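Local atomic coordinates of putative sugar binding protein (Geobacillus stearothermophilus, PDB entry 6GT9), a protein that binds galactose in the cleft between its two lobes and is thought to serve as a glucose-galactose sensor in a three-component system linked to galactan utilization. Residues Leu40-Asp43 / Tyr44-Leu47; Pro103-Asn106 / Glu107-Lys111; Val115-Ile118 / Asp119-Pro123; Arg197-Ala200 / Ala201-Tyr205; Pro269-Met272 / Gly273-Val277. All coordinates share one frame; numbering follows the deposited sequence.

Contact 1 (Leu40-Asp43 / Tyr44-Leu47). With GAL (beta-D-galactopyranose), chain E.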
loop_
_atom_site.group_PDB
_atom_site.type_symbol
_atom_site.label_atom_id
_atom_site.label_comp_id
_atom_site.label_asym_id
_atom_site.label_seq_id
_atom_site.Cartn_x
_atom_site.Cartn_y
_atom_site.Cartn_z
ATOM N N LEU A 40 -6.548 10.839 2.637
ATOM C CA LEU A 40 -6.059 11.646 3.752
ATOM C C LEU A 40 -6.150 10.900 5.080
ATOM O O LEU A 40 -5.155 10.765 5.800
ATOM C CB LEU A 40 -6.843 12.961 3.826
ATOM C CG LEU A 40 -6.225 14.107 4.626
ATOM C CD1 LEU A 40 -5.087 14.727 3.860
ATOM C CD2 LEU A 40 -7.277 15.172 4.972
ATOM N N ASP A 41 -7.343 10.434 5.441
ATOM C CA ASP A 41 -7.538 9.810 6.742
ATOM C C ASP A 41 -7.506 8.279 6.682
ATOM O O ASP A 41 -8.026 7.618 7.589
ATOM C CB ASP A 41 -8.843 10.296 7.372
ATOM C CG ASP A 41 -8.877 10.088 8.886
ATOM O OD1 ASP A 41 -7.833 10.321 9.546
ATOM O OD2 ASP A 41 -9.948 9.688 9.413
ATOM N N ASN A 42 -6.912 7.700 5.644
ATOM C CA ASN A 42 -6.673 6.256 5.646
ATOM C C ASN A 42 -5.684 5.897 6.749
ATOM O O ASN A 42 -4.640 6.538 6.881
ATOM C CB ASN A 42 -6.138 5.802 4.290
ATOM C CG ASN A 42 -5.678 4.340 4.303
ATOM O OD1 ASN A 42 -4.511 4.050 4.535
ATOM N ND2 ASN A 42 -6.599 3.428 4.064
ATOM N N ASP A 43 -5.992 4.852 7.529
ATOM C CA ASP A 43 -5.189 4.547 8.720
ATOM C C ASP A 43 -3.733 4.244 8.384
ATOM O O ASP A 43 -2.823 4.588 9.152
ATOM C CB ASP A 43 -5.789 3.369 9.482
ATOM C CG ASP A 43 -7.087 3.736 10.183
ATOM O OD1 ASP A 43 -7.451 4.934 10.153
ATOM O OD2 ASP A 43 -7.719 2.836 10.771
ATOM N N TYR A 44 -3.492 3.551 7.278
ATOM C CA TYR A 44 -2.115 3.235 6.914
ATOM C C TYR A 44 -1.347 4.506 6.550
ATOM O O TYR A 44 -0.208 4.711 6.996
ATOM C CB TYR A 44 -2.116 2.216 5.763
ATOM C CG TYR A 44 -0.761 1.975 5.093
ATOM C CD1 TYR A 44 -0.304 2.820 4.095
ATOM C CD2 TYR A 44 0.034 0.875 5.439
ATOM C CE1 TYR A 44 0.923 2.611 3.477
ATOM C CE2 TYR A 44 1.260 0.653 4.822
ATOM C CZ TYR A 44 1.697 1.529 3.840
ATOM O OH TYR A 44 2.907 1.342 3.203
ATOM N N TRP A 45 -1.970 5.385 5.764
ATOM C CA TRP A 45 -1.305 6.622 5.359
ATOM C C TRP A 45 -1.080 7.576 6.527
ATOM O O TRP A 45 -0.136 8.378 6.498
ATOM C CB TRP A 45 -2.103 7.280 4.227
ATOM C CG TRP A 45 -1.659 6.683 2.961
ATOM C CD1 TRP A 45 -2.271 5.704 2.258
ATOM C CD2 TRP A 45 -0.420 6.939 2.306
ATOM N NE1 TRP A 45 -1.518 5.358 1.163
ATOM C CE2 TRP A 45 -0.364 6.095 1.177
ATOM C CE3 TRP A 45 0.635 7.824 2.543
ATOM C CZ2 TRP A 45 0.711 6.099 0.293
ATOM C CZ3 TRP A 45 1.700 7.837 1.660
ATOM C CH2 TRP A 45 1.725 6.983 0.543
ATOM N N ARG A 46 -1.903 7.503 7.573
ATOM C CA ARG A 46 -1.614 8.310 8.755
ATOM C C ARG A 46 -0.371 7.798 9.482
ATOM O O ARG A 46 0.334 8.577 10.132
ATOM C CB ARG A 46 -2.828 8.334 9.690
ATOM C CG ARG A 46 -4.003 9.184 9.203
ATOM C CD ARG A 46 -3.726 10.693 9.282
ATOM N NE ARG A 46 -4.935 11.487 9.055
ATOM C CZ ARG A 46 -4.958 12.809 8.876
ATOM N NH1 ARG A 46 -3.833 13.509 8.886
ATOM N NH2 ARG A 46 -6.117 13.436 8.685
ATOM N N LEU A 47 -0.086 6.498 9.387
ATOM C CA LEU A 47 1.173 5.980 9.918
ATOM C C LEU A 47 2.359 6.494 9.115
ATOM O O LEU A 47 3.393 6.852 9.689
ATOM C CB LEU A 47 1.171 4.451 9.912
ATOM C CG LEU A 47 0.405 3.747 11.024
ATOM C CD1 LEU A 47 0.600 2.222 10.915
ATOM C CD2 LEU A 47 0.854 4.254 12.382
HETATM C C1 GAL E . -1.645 -0.394 1.921
HETATM C C2 GAL E . -1.011 0.392 0.791
HETATM C C3 GAL E . -1.382 1.884 0.863
HETATM C C4 GAL E . -2.893 2.046 0.876
HETATM C C5 GAL E . -3.512 1.182 1.961
HETATM C C6 GAL E . -5.042 1.165 1.899
HETATM O O1 GAL E . -1.303 -1.761 1.802
HETATM O O2 GAL E . 0.419 0.292 0.837
HETATM O O3 GAL E . -0.934 2.538 -0.285
HETATM O O4 GAL E . -3.442 1.682 -0.395
HETATM O O5 GAL E . -3.078 -0.236 1.886
HETATM O O6 GAL E . -5.589 0.682 3.106
#
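With CG of Asn42 anti to its backbone N (chi1 172°) and the amide turned about chi2, OD1 swings over the first turn of helix 43-59, while ND2 is left facing the sugar. Trp45 N donates to Asn42 OD1 at 3.1 Å, in the carbonyl plane and on a lone pair (157° at the hydrogen); Tyr44 N adds a weak, bent bond to the same oxygen. The peptide oxygen of Asn42 takes the N-H of Arg46 at 3.0 Å. Asn42 is thus the N-cap of the helix, a common role for asparagine, and here the cap doubles as a ligand residue in the cleft of a periplasmic binding protein fold: its ND2 donates to galactose O6 at 3.1 Å. The bond from Trp45 N, helped by the weak one from Tyr44 N, should limit the rotation of the amide with ND2 toward the sugar. Tyr44 lays one ring face under the pyranose, whose C1 stands over the ring centre 3.9 Å from its plane. Trp45 brings NE1 to 3.2 Å from galactose O3. On the outer side, Arg46, bent at chi2, crosses Asp41 in a salt bridge: NE reaches OD1 at 3.2 Å on its anti lone pair, near the guanidinium plane, although the carboxylate plane is turned 74° away. Leu40 O lies over one face of this guanidinium, and NH1 of Arg46 pairs with Glu49.

Contact 2 (Pro103-Asn106 / Glu107-Lys111)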
loop_
_atom_site.group_PDB
_atom_site.type_symbol
_atom_site.label_atom_id
_atom_site.label_comp_id
_atom_site.label_asym_id
_atom_site.label_seq_id
_atom_site.Cartn_x
_atom_site.Cartn_y
_atom_site.Cartn_z
ATOM N N PRO A 103 3.828 11.340 -16.665
ATOM C CA PRO A 103 3.945 12.693 -17.237
ATOM C C PRO A 103 3.849 13.813 -16.211
ATOM O O PRO A 103 4.519 14.838 -16.379
ATOM C CB PRO A 103 2.792 12.749 -18.252
ATOM C CG PRO A 103 1.882 11.630 -17.880
ATOM C CD PRO A 103 2.767 10.566 -17.333
ATOM N N VAL A 104 3.050 13.657 -15.152
ATOM C CA VAL A 104 2.927 14.728 -14.165
ATOM C C VAL A 104 4.168 14.793 -13.280
ATOM O O VAL A 104 4.655 15.882 -12.956
ATOM C CB VAL A 104 1.648 14.553 -13.330
ATOM C CG1 VAL A 104 1.571 15.616 -12.238
ATOM C CG2 VAL A 104 0.422 14.626 -14.220
ATOM N N ILE A 105 4.686 13.638 -12.850
ATOM C CA ILE A 105 5.957 13.647 -12.128
ATOM C C ILE A 105 7.040 14.294 -12.981
ATOM O O ILE A 105 7.815 15.124 -12.495
ATOM C CB ILE A 105 6.348 12.223 -11.688
ATOM C CG1 ILE A 105 5.448 11.762 -10.536
ATOM C CG2 ILE A 105 7.795 12.199 -11.263
ATOM C CD1 ILE A 105 5.469 10.239 -10.277
ATOM N N ASN A 106 7.074 13.964 -14.275
ATOM C CA ASN A 106 8.096 14.517 -15.162
ATOM C C ASN A 106 7.953 16.029 -15.320
ATOM O O ASN A 106 8.952 16.758 -15.301
ATOM C CB ASN A 106 8.034 13.823 -16.521
ATOM C CG ASN A 106 8.652 12.442 -16.492
ATOM O OD1 ASN A 106 9.091 11.973 -15.446
ATOM N ND2 ASN A 106 8.685 11.780 -17.639
ATOM N N GLU A 107 6.724 16.523 -15.482
ATOM C CA GLU A 107 6.542 17.960 -15.654
ATOM C C GLU A 107 6.887 18.719 -14.377
ATOM O O GLU A 107 7.432 19.830 -14.443
ATOM C CB GLU A 107 5.108 18.258 -16.112
ATOM C CG GLU A 107 4.170 18.741 -15.047
ATOM C CD GLU A 107 2.715 18.795 -15.512
ATOM O OE1 GLU A 107 2.166 17.780 -15.869
ATOM O OE2 GLU A 107 2.110 19.842 -15.500
ATOM N N ILE A 108 6.600 18.134 -13.212
ATOM C CA ILE A 108 6.986 18.756 -11.946
ATOM C C ILE A 108 8.501 18.813 -11.834
ATOM O O ILE A 108 9.081 19.852 -11.491
ATOM C CB ILE A 108 6.362 17.993 -10.762
ATOM C CG1 ILE A 108 4.852 18.214 -10.724
ATOM C CG2 ILE A 108 7.027 18.403 -9.448
ATOM C CD1 ILE A 108 4.135 17.336 -9.728
ATOM N N THR A 109 9.161 17.689 -12.142
ATOM C CA THR A 109 10.622 17.638 -12.127
ATOM C C THR A 109 11.220 18.701 -13.039
ATOM O O THR A 109 12.239 19.310 -12.705
ATOM C CB THR A 109 11.101 16.250 -12.556
ATOM O OG1 THR A 109 10.652 15.271 -11.609
ATOM C CG2 THR A 109 12.626 16.196 -12.638
ATOM N N ASP A 110 10.597 18.937 -14.195
ATOM C CA ASP A 110 11.133 19.901 -15.151
ATOM C C ASP A 110 10.932 21.341 -14.693
ATOM O O ASP A 110 11.574 22.246 -15.232
ATOM C CB ASP A 110 10.503 19.675 -16.528
ATOM C CG ASP A 110 10.930 18.351 -17.158
ATOM O OD1 ASP A 110 12.086 17.921 -16.943
ATOM O OD2 ASP A 110 10.109 17.730 -17.867
ATOM N N LYS A 111 10.057 21.576 -13.715
ATOM C CA LYS A 111 9.969 22.858 -13.034
ATOM C C LYS A 111 10.915 22.945 -11.837
ATOM O O LYS A 111 10.716 23.801 -10.964
ATOM C CB LYS A 111 8.528 23.124 -12.590
ATOM C CG LYS A 111 7.507 23.194 -13.724
ATOM C CD LYS A 111 6.121 23.564 -13.173
ATOM C CE LYS A 111 5.024 23.472 -14.231
ATOM N NZ LYS A 111 3.697 23.893 -13.688
#
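Val104 and Ile108, one turn apart on helix 98-110, meet on the buried flank of the helix in the beta-alpha-beta unit that runs from strand 90-93 to strand 115-118. Three kinds of interaction hold this turn together. The first is side-chain packing: CG1 of Val104 and CD1 of Ile108 touch at 4.0 Å as the two side chains cross. Ile108 carries CG1 anti to its carbonyl carbon (chi1 -70°), which sends the ethyl arm back along the helix, over Val104 O and toward the valine. Glu107 runs its side chain beside that of Val104, Glu107 OE1 lying 4.0 Å from Val104 CG2. Around this group, Val104 packs on Leu77 and Lys81 and Ile108 on Leu80 and Ala84, all of helix 73-85, while Ile105 turns to Val115 and Ala122.

The second kind is the regular backbone ladder, from Glu107 N to Pro103 O (2.9 Å), Ile108 N to Val104 O (3.0 Å) and Asp110 N to Asn106 O (2.9 Å).

The third kind joins polar side chains to the backbone or to neighbouring loops. Asn106 OD1 accepts from Arg126 N, and Asp110 pairs with Arg126 through OD2. Thr109 grips Ile105 O twice: its backbone N donates at 2.9 Å and nearly straight (167°), and OG1 donates at 3.0 Å from above the carbonyl plane, 40° out of it.

Contact 3 (Val115-Ile118 / Asp119-Pro123). With GAL (beta-D-galactopyranose), chain E.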
loop_
_atom_site.group_PDB
_atom_site.type_symbol
_atom_site.label_atom_id
_atom_site.label_comp_id
_atom_site.label_asym_id
_atom_site.label_seq_id
_atom_site.Cartn_x
_atom_site.Cartn_y
_atom_site.Cartn_z
ATOM N N VAL A 115 11.081 15.078 -6.932
ATOM C CA VAL A 115 9.992 14.183 -6.562
ATOM C C VAL A 115 10.590 12.901 -6.009
ATOM O O VAL A 115 11.474 12.300 -6.635
ATOM C CB VAL A 115 9.055 13.893 -7.752
ATOM C CG1 VAL A 115 8.034 12.785 -7.395
ATOM C CG2 VAL A 115 8.313 15.178 -8.162
ATOM N N VAL A 116 10.140 12.512 -4.818
ATOM C CA VAL A 116 10.442 11.205 -4.241
ATOM C C VAL A 116 9.143 10.415 -4.224
ATOM O O VAL A 116 8.121 10.903 -3.726
ATOM C CB VAL A 116 11.038 11.324 -2.828
ATOM C CG1 VAL A 116 11.127 9.943 -2.156
ATOM C CG2 VAL A 116 12.442 11.965 -2.880
ATOM N N THR A 117 9.163 9.217 -4.798
ATOM C CA THR A 117 7.996 8.362 -4.700
ATOM C C THR A 117 8.063 7.550 -3.415
ATOM O O THR A 117 9.143 7.214 -2.922
ATOM C CB THR A 117 7.877 7.443 -5.917
ATOM O OG1 THR A 117 9.127 6.774 -6.153
ATOM C CG2 THR A 117 7.528 8.273 -7.134
ATOM N N ILE A 118 6.887 7.246 -2.873
ATOM C CA ILE A 118 6.746 6.544 -1.602
ATOM C C ILE A 118 5.639 5.508 -1.757
ATOM O O ILE A 118 4.633 5.766 -2.430
ATOM C CB ILE A 118 6.451 7.534 -0.449
ATOM C CG1 ILE A 118 6.375 6.824 0.905
ATOM C CG2 ILE A 118 5.158 8.355 -0.712
ATOM C CD1 ILE A 118 6.409 7.787 2.058
ATOM N N ASP A 119 5.856 4.316 -1.183
ATOM C CA ASP A 119 4.832 3.269 -1.060
ATOM C C ASP A 119 4.510 2.599 -2.392
ATOM O O ASP A 119 4.315 1.384 -2.448
ATOM C CB ASP A 119 3.550 3.852 -0.412
ATOM C CG ASP A 119 2.378 2.867 -0.401
ATOM O OD1 ASP A 119 1.596 2.863 -1.379
ATOM O OD2 ASP A 119 2.227 2.113 0.594
ATOM N N THR A 120 4.442 3.372 -3.467
ATOM C CA THR A 120 4.182 2.875 -4.815
ATOM C C THR A 120 5.122 3.615 -5.756
ATOM O O THR A 120 5.137 4.851 -5.756
ATOM C CB THR A 120 2.717 3.134 -5.232
ATOM O OG1 THR A 120 1.817 2.603 -4.245
ATOM C CG2 THR A 120 2.415 2.544 -6.611
ATOM N N ASP A 121 5.891 2.888 -6.564
ATOM C CA ASP A 121 6.880 3.545 -7.414
ATOM C C ASP A 121 6.344 3.845 -8.815
ATOM O O ASP A 121 5.445 3.166 -9.318
ATOM C CB ASP A 121 8.152 2.691 -7.533
ATOM C CG ASP A 121 9.348 3.495 -8.026
ATOM O OD1 ASP A 121 9.268 4.750 -8.031
ATOM O OD2 ASP A 121 10.387 2.892 -8.389
ATOM N N ALA A 122 6.929 4.870 -9.451
ATOM C CA ALA A 122 6.786 5.120 -10.888
ATOM C C ALA A 122 8.163 5.017 -11.542
ATOM O O ALA A 122 8.759 6.032 -11.936
ATOM C CB ALA A 122 6.147 6.480 -11.168
ATOM N N PRO A 123 8.685 3.794 -11.706
ATOM C CA PRO A 123 10.119 3.638 -12.019
ATOM C C PRO A 123 10.525 4.109 -13.405
ATOM O O PRO A 123 11.728 4.283 -13.650
ATOM C CB PRO A 123 10.357 2.129 -11.854
ATOM C CG PRO A 123 9.024 1.516 -12.099
ATOM C CD PRO A 123 7.993 2.498 -11.602
HETATM C C1 GAL E . -1.645 -0.394 1.921
HETATM C C2 GAL E . -1.011 0.392 0.791
HETATM C C3 GAL E . -1.382 1.884 0.863
HETATM C C4 GAL E . -2.893 2.046 0.876
HETATM C C5 GAL E . -3.512 1.182 1.961
HETATM C C6 GAL E . -5.042 1.165 1.899
HETATM O O1 GAL E . -1.303 -1.761 1.802
HETATM O O2 GAL E . 0.419 0.292 0.837
HETATM O O3 GAL E . -0.934 2.538 -0.285
HETATM O O4 GAL E . -3.442 1.682 -0.395
HETATM O O5 GAL E . -3.078 -0.236 1.886
HETATM O O6 GAL E . -5.589 0.682 3.106
#
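The bond from Thr120 N to Ile118 O is short, 2.6 Å, and arrives almost at right angles to the C=O, 95° at the oxygen. It closes a classic gamma turn with Asp119 at its centre, whose phi of 72° is positive. The turn ends strand 115-118 and lifts the Asp119 carboxylate into the sugar site, where galactose O2 donates to OD2 at 2.6 Å and O3 lies 2.8 Å from OD1. Thr120 OG1 donates to Asp119 OD1 as well, at 2.9 Å on the anti side but tilted well out of the carboxylate plane; it and Gln94 NE2, the latter from another pocket residue, probably steady the carboxylate. Behind the turn, Thr117 OG1 donates to Asp121 OD1 at 2.8 Å, from above the carboxylate plane. The chi1 of Thr117, 50°, sets that hydroxyl between the backbone N and the carbonyl carbon, facing the returning loop, and Arg127 forms a salt bridge with Asp121 OD1. An aspartate just beyond the C-terminal end of a parallel strand, reaching into the cleft, is the usual placement of ligand residues in the Rossmann-like lobes of periplasmic binding proteins.

Contact 4 (Arg197-Ala200 / Ala201-Tyr205); sequences RVQA and AEKAY. With SO4 (sulfate ion), chain F.
Backbone bonds from residue i+4 to residue i run unbroken along this opening of helix 197-210, from Ala201 N to Arg197 O (3.0 Å) through Ala204 N to Ala200 O and on to Tyr205 N. Val198 and Glu202 cross on one side, Val198 CG1 lying 3.6 Å from Glu202 OE1, while Glu202 OE2 passes 3.7 Å from Gln199 CG. Gln199 and Lys203 run side by side, and the bends of the lysine at chi2 and chi4 carry Lys203 NZ to 3.3 Å from Gln199 OE1, an oxygen that accepts from His194 ND1. Ala201 and Ala204 pack on Val231 of helix 224-235. At the helix start, a sulfate, probably from the crystallisation liquor, receives Arg197 N on O2 (2.7 Å, 168°) and Val198 N on O3 (2.9 Å). Arg197 NH1 adds a bond to O4 at 3.2 Å and a weak one to O2. Arg197 NE and NH2 form salt bridges with Glu251 and Asp43. An anion seated on first-turn N-H groups suggests that the positive end of the helix dipole and the arginine act together to hold it.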
loop_
_atom_site.group_PDB
_atom_site.type_symbol
_atom_site.label_atom_id
_atom_site.label_comp_id
_atom_site.label_asym_id
_atom_site.label_seq_id
_atom_site.Cartn_x
_atom_site.Cartn_y
_atom_site.Cartn_z
ATOM N N ARG A 197 -13.029 -0.394 4.523
ATOM C CA ARG A 197 -13.474 -1.628 5.171
ATOM C C ARG A 197 -14.822 -2.065 4.625
ATOM O O ARG A 197 -15.078 -3.266 4.457
ATOM C CB ARG A 197 -13.584 -1.440 6.684
ATOM C CG ARG A 197 -12.290 -1.254 7.405
ATOM C CD ARG A 197 -12.573 -1.009 8.865
ATOM N NE ARG A 197 -11.406 -0.482 9.561
ATOM C CZ ARG A 197 -10.967 0.774 9.443
ATOM N NH1 ARG A 197 -11.583 1.634 8.640
ATOM N NH2 ARG A 197 -9.902 1.165 10.125
ATOM N N VAL A 198 -15.696 -1.102 4.332
ATOM C CA VAL A 198 -17.084 -1.443 4.041
ATOM C C VAL A 198 -17.219 -2.046 2.652
ATOM O O VAL A 198 -17.983 -3.000 2.454
ATOM C CB VAL A 198 -17.992 -0.217 4.234
ATOM C CG1 VAL A 198 -19.354 -0.451 3.597
ATOM C CG2 VAL A 198 -18.159 0.043 5.721
ATOM N N GLN A 199 -16.469 -1.539 1.673
ATOM C CA GLN A 199 -16.554 -2.164 0.359
ATOM C C GLN A 199 -15.837 -3.510 0.336
ATOM O O GLN A 199 -16.277 -4.428 -0.365
ATOM C CB GLN A 199 -16.006 -1.238 -0.718
ATOM C CG GLN A 199 -17.063 -0.366 -1.370
ATOM C CD GLN A 199 -16.552 0.321 -2.618
ATOM O OE1 GLN A 199 -16.255 -0.333 -3.625
ATOM N NE2 GLN A 199 -16.433 1.637 -2.558
ATOM N N ALA A 200 -14.750 -3.657 1.096
ATOM C CA ALA A 200 -14.112 -4.970 1.197
ATOM C C ALA A 200 -15.100 -6.008 1.719
ATOM O O ALA A 200 -15.230 -7.099 1.150
ATOM C CB ALA A 200 -12.870 -4.894 2.089
ATOM N N ALA A 201 -15.830 -5.666 2.788
ATOM C CA ALA A 201 -16.842 -6.568 3.334
ATOM C C ALA A 201 -17.970 -6.830 2.339
ATOM O O ALA A 201 -18.400 -7.981 2.167
ATOM C CB ALA A 201 -17.411 -6.000 4.635
ATOM N N GLU A 202 -18.475 -5.777 1.689
ATOM C CA GLU A 202 -19.536 -5.959 0.700
ATOM C C GLU A 202 -19.087 -6.904 -0.405
ATOM O O GLU A 202 -19.818 -7.830 -0.786
ATOM C CB GLU A 202 -19.964 -4.608 0.112
ATOM C CG GLU A 202 -20.733 -3.733 1.100
ATOM C CD GLU A 202 -20.982 -2.302 0.601
ATOM O OE1 GLU A 202 -21.818 -1.605 1.220
ATOM O OE2 GLU A 202 -20.352 -1.874 -0.395
ATOM N N LYS A 203 -17.875 -6.697 -0.920
ATOM C CA LYS A 203 -17.366 -7.560 -1.980
ATOM C C LYS A 203 -17.198 -8.997 -1.496
ATOM O O LYS A 203 -17.518 -9.941 -2.224
ATOM C CB LYS A 203 -16.046 -7.006 -2.515
ATOM C CG LYS A 203 -16.197 -5.682 -3.265
ATOM C CD LYS A 203 -17.204 -5.825 -4.405
ATOM C CE LYS A 203 -17.170 -4.626 -5.335
ATOM N NZ LYS A 203 -17.270 -3.383 -4.555
ATOM N N ALA A 204 -16.699 -9.184 -0.270
ATOM C CA ALA A 204 -16.539 -10.537 0.256
ATOM C C ALA A 204 -17.870 -11.265 0.290
ATOM O O ALA A 204 -17.953 -12.438 -0.091
ATOM C CB ALA A 204 -15.938 -10.502 1.658
ATOM N N TYR A 205 -18.919 -10.578 0.741
ATOM C CA TYR A 205 -20.241 -11.189 0.842
ATOM C C TYR A 205 -20.761 -11.612 -0.529
ATOM O O TYR A 205 -21.174 -12.761 -0.719
ATOM C CB TYR A 205 -21.197 -10.217 1.532
ATOM C CG TYR A 205 -22.622 -10.704 1.642
ATOM C CD1 TYR A 205 -23.023 -11.503 2.706
ATOM C CD2 TYR A 205 -23.567 -10.355 0.686
ATOM C CE1 TYR A 205 -24.327 -11.945 2.806
ATOM C CE2 TYR A 205 -24.872 -10.792 0.777
ATOM C CZ TYR A 205 -25.245 -11.587 1.838
ATOM O OH TYR A 205 -26.545 -12.029 1.929
HETATM S S SO4 F . -14.328 2.323 6.205
HETATM O O1 SO4 F . -14.549 3.767 6.036
HETATM O O2 SO4 F . -12.932 1.986 5.878
HETATM O O3 SO4 F . -15.233 1.590 5.320
HETATM O O4 SO4 F . -14.547 1.912 7.588
#

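Contact 5 (Pro269-Met272 / Gly273-Val277); sequences PYEM and GYKAV
Glu271 and Lys275 lie side by side one turn apart, both extended beyond CG, and their ends form a salt bridge with Glu271 OE2 3.5 Å from Lys275 NZ. A water bridges the two: it accepts from Lys275 NZ at 2.6 Å and gives only a weak bond to OE2. Along the backbone, Gly273 N is satisfied by Pro269 O, Tyr274 N by Tyr270 O, Lys275 N by Glu271 O (2.8 Å) and Ala276 N by Met272 O. This is the first part of helix 269-284, which packs along helix 43-59 in one lobe of the periplasmic binding protein fold, with Ala276 and Val277 on strand 90-93. Tyr274 meets Tyr270 obliquely, where Tyr274 CB lies 4.3 Å from Tyr270 CE1, and the Tyr274 hydroxyl is hydrogen-bonded to Glu58 of helix 43-59. Met272, its CG held between the backbone N and the carbonyl carbon (chi1 41°) and its chain bent at chi3, turns its thioether end toward Tyr44 and Asp119, beside the sugar site.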
loop_
_atom_site.group_PDB
_atom_site.type_symbol
_atom_site.label_atom_id
_atom_site.label_comp_id
_atom_site.label_asym_id
_atom_site.label_seq_id
_atom_site.Cartn_x
_atom_site.Cartn_y
_atom_site.Cartn_z
ATOM N N PRO A 269 5.328 1.374 6.990
ATOM C CA PRO A 269 4.850 2.719 6.612
ATOM C C PRO A 269 5.568 3.855 7.319
ATOM O O PRO A 269 5.917 4.855 6.674
ATOM C CB PRO A 269 3.352 2.675 6.974
ATOM C CG PRO A 269 3.177 1.441 7.857
ATOM C CD PRO A 269 4.221 0.496 7.418
ATOM N N TYR A 270 5.758 3.757 8.637
ATOM C CA TYR A 270 6.453 4.818 9.359
ATOM C C TYR A 270 7.838 5.042 8.774
ATOM O O TYR A 270 8.266 6.187 8.575
ATOM C CB TYR A 270 6.555 4.461 10.844
ATOM C CG TYR A 270 7.262 5.491 11.711
ATOM C CD1 TYR A 270 8.651 5.583 11.734
ATOM C CD2 TYR A 270 6.538 6.334 12.541
ATOM C CE1 TYR A 270 9.288 6.508 12.525
ATOM C CE2 TYR A 270 7.169 7.258 13.344
ATOM C CZ TYR A 270 8.542 7.340 13.331
ATOM O OH TYR A 270 9.173 8.262 14.129
ATOM N N GLU A 271 8.536 3.950 8.464
ATOM C CA GLU A 271 9.903 4.053 7.978
ATOM C C GLU A 271 9.959 4.655 6.577
ATOM O O GLU A 271 10.873 5.437 6.274
ATOM C CB GLU A 271 10.564 2.678 8.009
ATOM C CG GLU A 271 12.049 2.716 7.616
ATOM C CD GLU A 271 12.690 1.340 7.610
ATOM O OE1 GLU A 271 11.957 0.326 7.528
ATOM O OE2 GLU A 271 13.938 1.275 7.688
ATOM N N MET A 272 9.005 4.323 5.696
ATOM C CA MET A 272 9.088 4.952 4.380
ATOM C C MET A 272 8.799 6.451 4.461
ATOM O O MET A 272 9.417 7.240 3.733
ATOM C CB MET A 272 8.186 4.253 3.344
ATOM C CG MET A 272 6.812 3.799 3.743
ATOM S SD MET A 272 6.013 2.823 2.407
ATOM C CE MET A 272 6.122 1.130 3.006
ATOM N N GLY A 273 7.909 6.874 5.362
ATOM C CA GLY A 273 7.683 8.302 5.531
ATOM C C GLY A 273 8.894 9.012 6.110
ATOM O O GLY A 273 9.284 10.085 5.633
ATOM N N TYR A 274 9.512 8.416 7.136
ATOM C CA TYR A 274 10.730 8.967 7.731
ATOM C C TYR A 274 11.866 9.020 6.715
ATOM O O TYR A 274 12.535 10.051 6.557
ATOM C CB TYR A 274 11.127 8.123 8.948
ATOM C CG TYR A 274 12.277 8.675 9.766
ATOM C CD1 TYR A 274 12.041 9.573 10.800
ATOM C CD2 TYR A 274 13.600 8.287 9.512
ATOM C CE1 TYR A 274 13.077 10.074 11.557
ATOM C CE2 TYR A 274 14.647 8.795 10.264
ATOM C CZ TYR A 274 14.374 9.690 11.280
ATOM O OH TYR A 274 15.383 10.201 12.043
ATOM N N LYS A 275 12.105 7.912 6.014
ATOM C CA LYS A 275 13.212 7.878 5.063
ATOM C C LYS A 275 12.943 8.747 3.844
ATOM O O LYS A 275 13.878 9.321 3.288
ATOM C CB LYS A 275 13.499 6.438 4.637
ATOM C CG LYS A 275 14.254 5.648 5.683
ATOM C CD LYS A 275 14.680 4.291 5.145
ATOM C CE LYS A 275 15.676 3.623 6.093
ATOM N NZ LYS A 275 16.304 2.445 5.451
ATOM N N ALA A 276 11.685 8.861 3.406
ATOM C CA ALA A 276 11.398 9.725 2.264
ATOM C C ALA A 276 11.739 11.183 2.567
ATOM O O ALA A 276 12.194 11.913 1.686
ATOM C CB ALA A 276 9.932 9.609 1.859
ATOM N N VAL A 277 11.478 11.636 3.793
ATOM C CA VAL A 277 11.774 13.020 4.144
ATOM C C VAL A 277 13.282 13.214 4.272
ATOM O O VAL A 277 13.830 14.217 3.810
ATOM C CB VAL A 277 11.039 13.416 5.435
ATOM C CG1 VAL A 277 11.512 14.775 5.913
ATOM C CG2 VAL A 277 9.502 13.424 5.228
HETATM O O HOH W 1 15.035 0.388 4.592
#

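Contacts 1 and 3 meet at the galactose: Tyr44 OH lies 2.8 Å from Asp119 OD2, and Trp45 CZ2 packs on Asp119 CB at 3.7 Å. Contact 5 backs both, with Met272 SD 3.7 Å from Asp119 CA and Pro269 CB 3.6 Å from Tyr44 CE2, so it is a second layer behind the pocket. Contact 2 lies further out in the same lobe, its centre about 13 Å from that of contact 3, which it reaches through Ile108 CG2 and Val115 CG2 at 3.7 Å. Contact 4 belongs to the other lobe, its centre about 28 Å from that of contact 3; across the cleft, Arg197 NH2 and Asp43 OD2 form a salt bridge of 2.8 Å with contact 1, joining the lobes in this galactose-bound form.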